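Cg6181-pa, isoform A (Drosophila melanogaster, PDB 2VXG) acts in mRNA degradation, where it seems to play a role in decapping, and is required for silencing a subset of endogenous miRNA targets. Local coordinates at residues I7-F20 and L31-A44. Numbering follows the deposited sequence.
Sequences IKQLLMAGQINKAF and LVEFTLRHTDSNQA
Ile7, Lys8 and Leu11 on helix 2-13 meet Phe34, Thr35 and His38 on helix 29-38 in a largely apolar helix-helix contact at the N-terminal end of this all-helical C-terminal domain of Ge-1. Their segments 7-13 and 31-38 run roughly parallel, crossing at -32° with a closest axis approach of 10.4 Å; helix 16-25, which joins the two helices, packs against both, an alpha-alpha superhelical arrangement consistent with the TPR-like clan. Thr35 shows how a polar residue can serve such a core. Its OG1, beside the backbone N (chi1 -51°), hydrogen-bonds to Leu31 O at 2.7 Å, approaching from the face of that carbonyl opposite Thr35 N. With OG1 so placed, Thr35 CG2 points inward over one face of the Phe20 ring, 4.0 Å from the centroid, while Ile7 CD1 rests 3.7 Å from Thr35 OG1. A serine here would probably keep the hydroxyl bond but leave that ring face without its methyl partner. Leu36 CD2 meets that ring at its edge, 3.7 Å from Phe20 CE2. On the outer side, the aliphatic stem of Lys8 lies across Phe34 and sets CD over the His38 imidazole, 3.7 Å from the ring centroid; Leu11 CD1 packs on His38 CB. His38 ND1 is bonded to Phe34 O (2.9 Å, 167°), which fixes the ring's rotation. With no hydrogen bond between the segments, their association rests on buried apolar surface and two CH-pi contacts.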
loop_
_atom_site.group_PDB
_atom_site.type_symbol
_atom_site.label_atom_id
_atom_site.label_comp_id
_atom_site.label_asym_id
_atom_site.label_seq_id
_atom_site.Cartn_x
_atom_site.Cartn_y
_atom_site.Cartn_z
ATOM N N ILE A 7 -0.032 -17.587 3.521
ATOM C CA ILE A 7 -0.443 -16.493 2.621
ATOM C C ILE A 7 -0.795 -16.971 1.226
ATOM O O ILE A 7 -1.827 -16.582 0.682
ATOM C CB ILE A 7 0.647 -15.403 2.544
ATOM C CG1 ILE A 7 0.589 -14.561 3.823
ATOM C CG2 ILE A 7 0.493 -14.526 1.303
ATOM C CD1 ILE A 7 1.855 -13.831 4.158
ATOM N N LYS A 8 0.034 -17.827 0.644
ATOM C CA LYS A 8 -0.266 -18.317 -0.704
ATOM C C LYS A 8 -1.544 -19.133 -0.682
ATOM O O LYS A 8 -2.370 -19.007 -1.571
ATOM C CB LYS A 8 0.907 -19.097 -1.290
ATOM C CG LYS A 8 2.131 -18.236 -1.372
ATOM C CD LYS A 8 3.066 -18.632 -2.463
ATOM C CE LYS A 8 3.812 -19.871 -2.107
ATOM N NZ LYS A 8 4.606 -20.241 -3.283
ATOM N N GLN A 9 -1.690 -19.951 0.349
ATOM C CA GLN A 9 -2.898 -20.725 0.612
ATOM C C GLN A 9 -4.175 -19.872 0.652
ATOM O O GLN A 9 -5.184 -20.153 -0.030
ATOM C CB GLN A 9 -2.700 -21.443 1.927
ATOM C CG GLN A 9 -3.818 -22.330 2.349
ATOM C CD GLN A 9 -3.326 -23.491 3.178
ATOM O OE1 GLN A 9 -2.650 -23.295 4.216
ATOM N NE2 GLN A 9 -3.668 -24.723 2.748
ATOM N N LEU A 10 -4.125 -18.834 1.478
ATOM C CA LEU A 10 -5.264 -17.912 1.667
ATOM C C LEU A 10 -5.660 -17.257 0.360
ATOM O O LEU A 10 -6.823 -17.270 -0.004
ATOM C CB LEU A 10 -4.921 -16.873 2.746
ATOM C CG LEU A 10 -4.910 -17.524 4.136
ATOM C CD1 LEU A 10 -4.265 -16.669 5.219
ATOM C CD2 LEU A 10 -6.352 -17.943 4.507
ATOM N N LEU A 11 -4.675 -16.690 -0.327
ATOM C CA LEU A 11 -4.837 -16.088 -1.656
ATOM C C LEU A 11 -5.423 -17.028 -2.687
ATOM O O LEU A 11 -6.253 -16.619 -3.483
ATOM C CB LEU A 11 -3.480 -15.588 -2.187
ATOM C CG LEU A 11 -2.892 -14.397 -1.452
ATOM C CD1 LEU A 11 -1.486 -14.040 -1.989
ATOM C CD2 LEU A 11 -3.837 -13.208 -1.535
ATOM N N MET A 12 -4.968 -18.279 -2.714
ATOM C CA MET A 12 -5.570 -19.260 -3.643
ATOM C C MET A 12 -7.018 -19.531 -3.246
ATOM O O MET A 12 -7.890 -19.712 -4.109
ATOM C CB MET A 12 -4.761 -20.583 -3.694
ATOM C CG MET A 12 -3.290 -20.431 -4.154
ATOM S SD MET A 12 -2.557 -21.851 -5.051
ATOM C CE MET A 12 -3.171 -21.477 -6.680
ATOM N N ALA A 13 -7.286 -19.572 -1.949
ATOM C CA ALA A 13 -8.640 -19.779 -1.461
ATOM C C ALA A 13 -9.521 -18.541 -1.700
ATOM O O ALA A 13 -10.743 -18.623 -1.656
ATOM C CB ALA A 13 -8.643 -20.176 0.021
ATOM N N GLY A 14 -8.900 -17.413 -2.017
ATOM C CA GLY A 14 -9.631 -16.175 -2.287
ATOM C C GLY A 14 -9.863 -15.395 -1.012
ATOM O O GLY A 14 -10.548 -14.361 -1.023
ATOM N N GLN A 15 -9.270 -15.874 0.087
ATOM C CA GLN A 15 -9.320 -15.172 1.368
ATOM C C GLN A 15 -8.263 -14.053 1.399
ATOM O O GLN A 15 -7.310 -14.082 2.177
ATOM C CB GLN A 15 -9.146 -16.175 2.517
ATOM C CG GLN A 15 -10.352 -17.191 2.590
ATOM C CD GLN A 15 -10.204 -18.280 3.644
ATOM O OE1 GLN A 15 -9.134 -18.869 3.817
ATOM N NE2 GLN A 15 -11.307 -18.592 4.327
ATOM N N ILE A 16 -8.446 -13.064 0.522
ATOM C CA ILE A 16 -7.427 -12.044 0.284
ATOM C C ILE A 16 -7.141 -11.129 1.482
ATOM O O ILE A 16 -5.971 -10.822 1.770
ATOM C CB ILE A 16 -7.778 -11.208 -0.979
ATOM C CG1 ILE A 16 -6.623 -10.280 -1.367
ATOM C CG2 ILE A 16 -9.063 -10.448 -0.759
ATOM C CD1 ILE A 16 -6.759 -9.689 -2.798
ATOM N N ASN A 17 -8.180 -10.680 2.188
ATOM C CA ASN A 17 -7.939 -9.821 3.346
ATOM C C ASN A 17 -7.237 -10.576 4.461
ATOM O O ASN A 17 -6.307 -10.040 5.034
ATOM C CB ASN A 17 -9.222 -9.188 3.864
ATOM C CG ASN A 17 -9.694 -8.114 2.958
ATOM O OD1 ASN A 17 -9.068 -7.063 2.861
ATOM N ND2 ASN A 17 -10.747 -8.396 2.208
ATOM N N LYS A 18 -7.637 -11.817 4.721
ATOM C CA LYS A 18 -6.921 -12.621 5.712
ATOM C C LYS A 18 -5.433 -12.787 5.361
ATOM O O LYS A 18 -4.621 -12.782 6.244
ATOM C CB LYS A 18 -7.563 -13.999 5.960
ATOM C CG LYS A 18 -8.981 -13.959 6.553
ATOM C CD LYS A 18 -9.472 -15.324 6.952
ATOM C CE LYS A 18 -10.982 -15.329 7.299
ATOM N NZ LYS A 18 -11.345 -16.565 8.101
ATOM N N ALA A 19 -5.113 -12.963 4.077
ATOM C CA ALA A 19 -3.730 -13.061 3.610
ATOM C C ALA A 19 -3.013 -11.750 3.933
ATOM O O ALA A 19 -1.899 -11.758 4.469
ATOM C CB ALA A 19 -3.669 -13.354 2.148
ATOM N N PHE A 20 -3.682 -10.629 3.685
ATOM C CA PHE A 20 -3.063 -9.329 3.932
ATOM C C PHE A 20 -2.957 -9.012 5.405
ATOM O O PHE A 20 -1.986 -8.377 5.796
ATOM C CB PHE A 20 -3.766 -8.201 3.157
ATOM C CG PHE A 20 -3.258 -8.039 1.741
ATOM C CD1 PHE A 20 -3.606 -8.959 0.778
ATOM C CD2 PHE A 20 -2.395 -6.984 1.391
ATOM C CE1 PHE A 20 -3.166 -8.851 -0.534
ATOM C CE2 PHE A 20 -1.931 -6.844 0.055
ATOM C CZ PHE A 20 -2.318 -7.798 -0.898
ATOM N N LEU A 31 7.715 -9.469 3.430
ATOM C CA LEU A 31 6.581 -10.393 3.343
ATOM C C LEU A 31 5.369 -9.758 2.636
ATOM O O LEU A 31 4.674 -10.424 1.871
ATOM C CB LEU A 31 6.191 -10.853 4.738
ATOM C CG LEU A 31 5.105 -11.927 4.772
ATOM C CD1 LEU A 31 5.625 -13.256 4.076
ATOM C CD2 LEU A 31 4.762 -12.129 6.280
ATOM N N VAL A 32 5.155 -8.477 2.892
ATOM C CA VAL A 32 4.176 -7.694 2.175
ATOM C C VAL A 32 4.468 -7.733 0.673
ATOM O O VAL A 32 3.541 -7.990 -0.117
ATOM C CB VAL A 32 4.089 -6.235 2.699
ATOM C CG1 VAL A 32 3.094 -5.410 1.832
ATOM C CG2 VAL A 32 3.658 -6.219 4.183
ATOM N N GLU A 33 5.724 -7.464 0.285
ATOM C CA GLU A 33 6.117 -7.544 -1.143
ATOM C C GLU A 33 5.904 -8.907 -1.763
ATOM O O GLU A 33 5.313 -8.992 -2.832
ATOM C CB GLU A 33 7.532 -7.072 -1.367
ATOM C CG GLU A 33 7.699 -5.638 -1.074
ATOM C CD GLU A 33 9.128 -5.151 -1.307
ATOM O OE1 GLU A 33 9.678 -5.473 -2.394
ATOM O OE2 GLU A 33 9.681 -4.445 -0.396
ATOM N N PHE A 34 6.308 -9.972 -1.061
ATOM C CA PHE A 34 5.974 -11.373 -1.430
ATOM C C PHE A 34 4.468 -11.535 -1.661
ATOM O O PHE A 34 4.025 -12.124 -2.661
ATOM C CB PHE A 34 6.464 -12.329 -0.294
ATOM C CG PHE A 34 5.920 -13.771 -0.377
ATOM C CD1 PHE A 34 6.603 -14.747 -1.100
ATOM C CD2 PHE A 34 4.772 -14.124 0.311
ATOM C CE1 PHE A 34 6.142 -16.050 -1.164
ATOM C CE2 PHE A 34 4.298 -15.399 0.267
ATOM C CZ PHE A 34 4.977 -16.383 -0.469
ATOM N N THR A 35 3.676 -11.020 -0.727
ATOM C CA THR A 35 2.223 -11.092 -0.840
ATOM C C THR A 35 1.772 -10.368 -2.120
ATOM O O THR A 35 1.002 -10.933 -2.878
ATOM C CB THR A 35 1.521 -10.519 0.414
ATOM O OG1 THR A 35 2.086 -11.139 1.570
ATOM C CG2 THR A 35 0.010 -10.729 0.398
ATOM N N LEU A 36 2.268 -9.147 -2.356
ATOM C CA LEU A 36 1.839 -8.338 -3.541
ATOM C C LEU A 36 2.226 -9.046 -4.838
ATOM O O LEU A 36 1.447 -9.124 -5.775
ATOM C CB LEU A 36 2.451 -6.947 -3.527
ATOM C CG LEU A 36 2.119 -5.983 -2.388
ATOM C CD1 LEU A 36 2.945 -4.728 -2.559
ATOM C CD2 LEU A 36 0.677 -5.659 -2.336
ATOM N N ARG A 37 3.431 -9.607 -4.830
ATOM C CA ARG A 37 3.924 -10.477 -5.896
ATOM C C ARG A 37 3.020 -11.685 -6.213
ATOM O O ARG A 37 2.915 -12.052 -7.363
ATOM C CB ARG A 37 5.378 -10.846 -5.559
ATOM C CG ARG A 37 6.055 -11.934 -6.335
ATOM C CD ARG A 37 7.314 -12.402 -5.552
ATOM N NE ARG A 37 8.019 -11.244 -5.009
ATOM C CZ ARG A 37 8.681 -11.186 -3.847
ATOM N NH1 ARG A 37 8.801 -12.231 -3.039
ATOM N NH2 ARG A 37 9.252 -10.037 -3.498
ATOM N N HIS A 38 2.309 -12.257 -5.240
ATOM C CA HIS A 38 1.402 -13.387 -5.493
ATOM C C HIS A 38 -0.069 -13.064 -5.529
ATOM O O HIS A 38 -0.869 -13.981 -5.581
ATOM C CB HIS A 38 1.559 -14.471 -4.423
ATOM C CG HIS A 38 2.846 -15.194 -4.516
ATOM N ND1 HIS A 38 4.001 -14.724 -3.935
ATOM C CD2 HIS A 38 3.185 -16.314 -5.189
ATOM C CE1 HIS A 38 4.992 -15.544 -4.225
ATOM N NE2 HIS A 38 4.524 -16.511 -4.984
ATOM N N THR A 39 -0.474 -11.811 -5.413
ATOM C CA THR A 39 -1.919 -11.571 -5.380
ATOM C C THR A 39 -2.341 -11.016 -6.724
ATOM O O THR A 39 -1.562 -10.386 -7.418
ATOM C CB THR A 39 -2.456 -10.703 -4.145
ATOM O OG1 THR A 39 -3.089 -9.486 -4.570
ATOM C CG2 THR A 39 -1.411 -10.435 -3.125
ATOM N N ASP A 40 -3.571 -11.324 -7.099
ATOM C CA ASP A 40 -4.124 -10.853 -8.354
ATOM C C ASP A 40 -4.619 -9.443 -8.087
ATOM O O ASP A 40 -5.589 -9.253 -7.355
ATOM C CB ASP A 40 -5.252 -11.770 -8.795
ATOM C CG ASP A 40 -5.755 -11.461 -10.197
ATOM O OD1 ASP A 40 -5.574 -10.332 -10.705
ATOM O OD2 ASP A 40 -6.342 -12.381 -10.794
ATOM N N SER A 41 -3.950 -8.461 -8.676
ATOM C CA SER A 41 -4.327 -7.054 -8.524
ATOM C C SER A 41 -5.770 -6.746 -8.956
ATOM O O SER A 41 -6.375 -5.787 -8.471
ATOM C CB SER A 41 -3.370 -6.177 -9.325
ATOM O OG SER A 41 -2.033 -6.614 -9.100
ATOM N N ASN A 42 -6.311 -7.545 -9.865
ATOM C CA ASN A 42 -7.690 -7.348 -10.300
ATOM C C ASN A 42 -8.694 -7.982 -9.331
ATOM O O ASN A 42 -9.857 -7.596 -9.326
ATOM C CB ASN A 42 -7.888 -7.798 -11.750
ATOM C CG ASN A 42 -6.894 -7.119 -12.700
ATOM O OD1 ASN A 42 -7.185 -6.077 -13.298
ATOM N ND2 ASN A 42 -5.680 -7.677 -12.779
ATOM N N GLN A 43 -8.242 -8.915 -8.491
ATOM C CA GLN A 43 -8.998 -9.291 -7.285
ATOM C C GLN A 43 -8.823 -8.200 -6.213
ATOM O O GLN A 43 -9.810 -7.683 -5.650
ATOM C CB GLN A 43 -8.566 -10.670 -6.736
ATOM C CG GLN A 43 -8.880 -11.854 -7.688
ATOM C CD GLN A 43 -8.743 -13.251 -7.041
ATOM O OE1 GLN A 43 -9.128 -13.471 -5.887
ATOM N NE2 GLN A 43 -8.210 -14.198 -7.807
ATOM N N ALA A 44 -7.574 -7.840 -5.939
ATOM C CA ALA A 44 -7.277 -6.894 -4.872
ATOM C C ALA A 44 -8.068 -5.613 -5.076
ATOM O O ALA A 44 -8.729 -5.141 -4.159
ATOM C CB ALA A 44 -5.766 -6.603 -4.792
#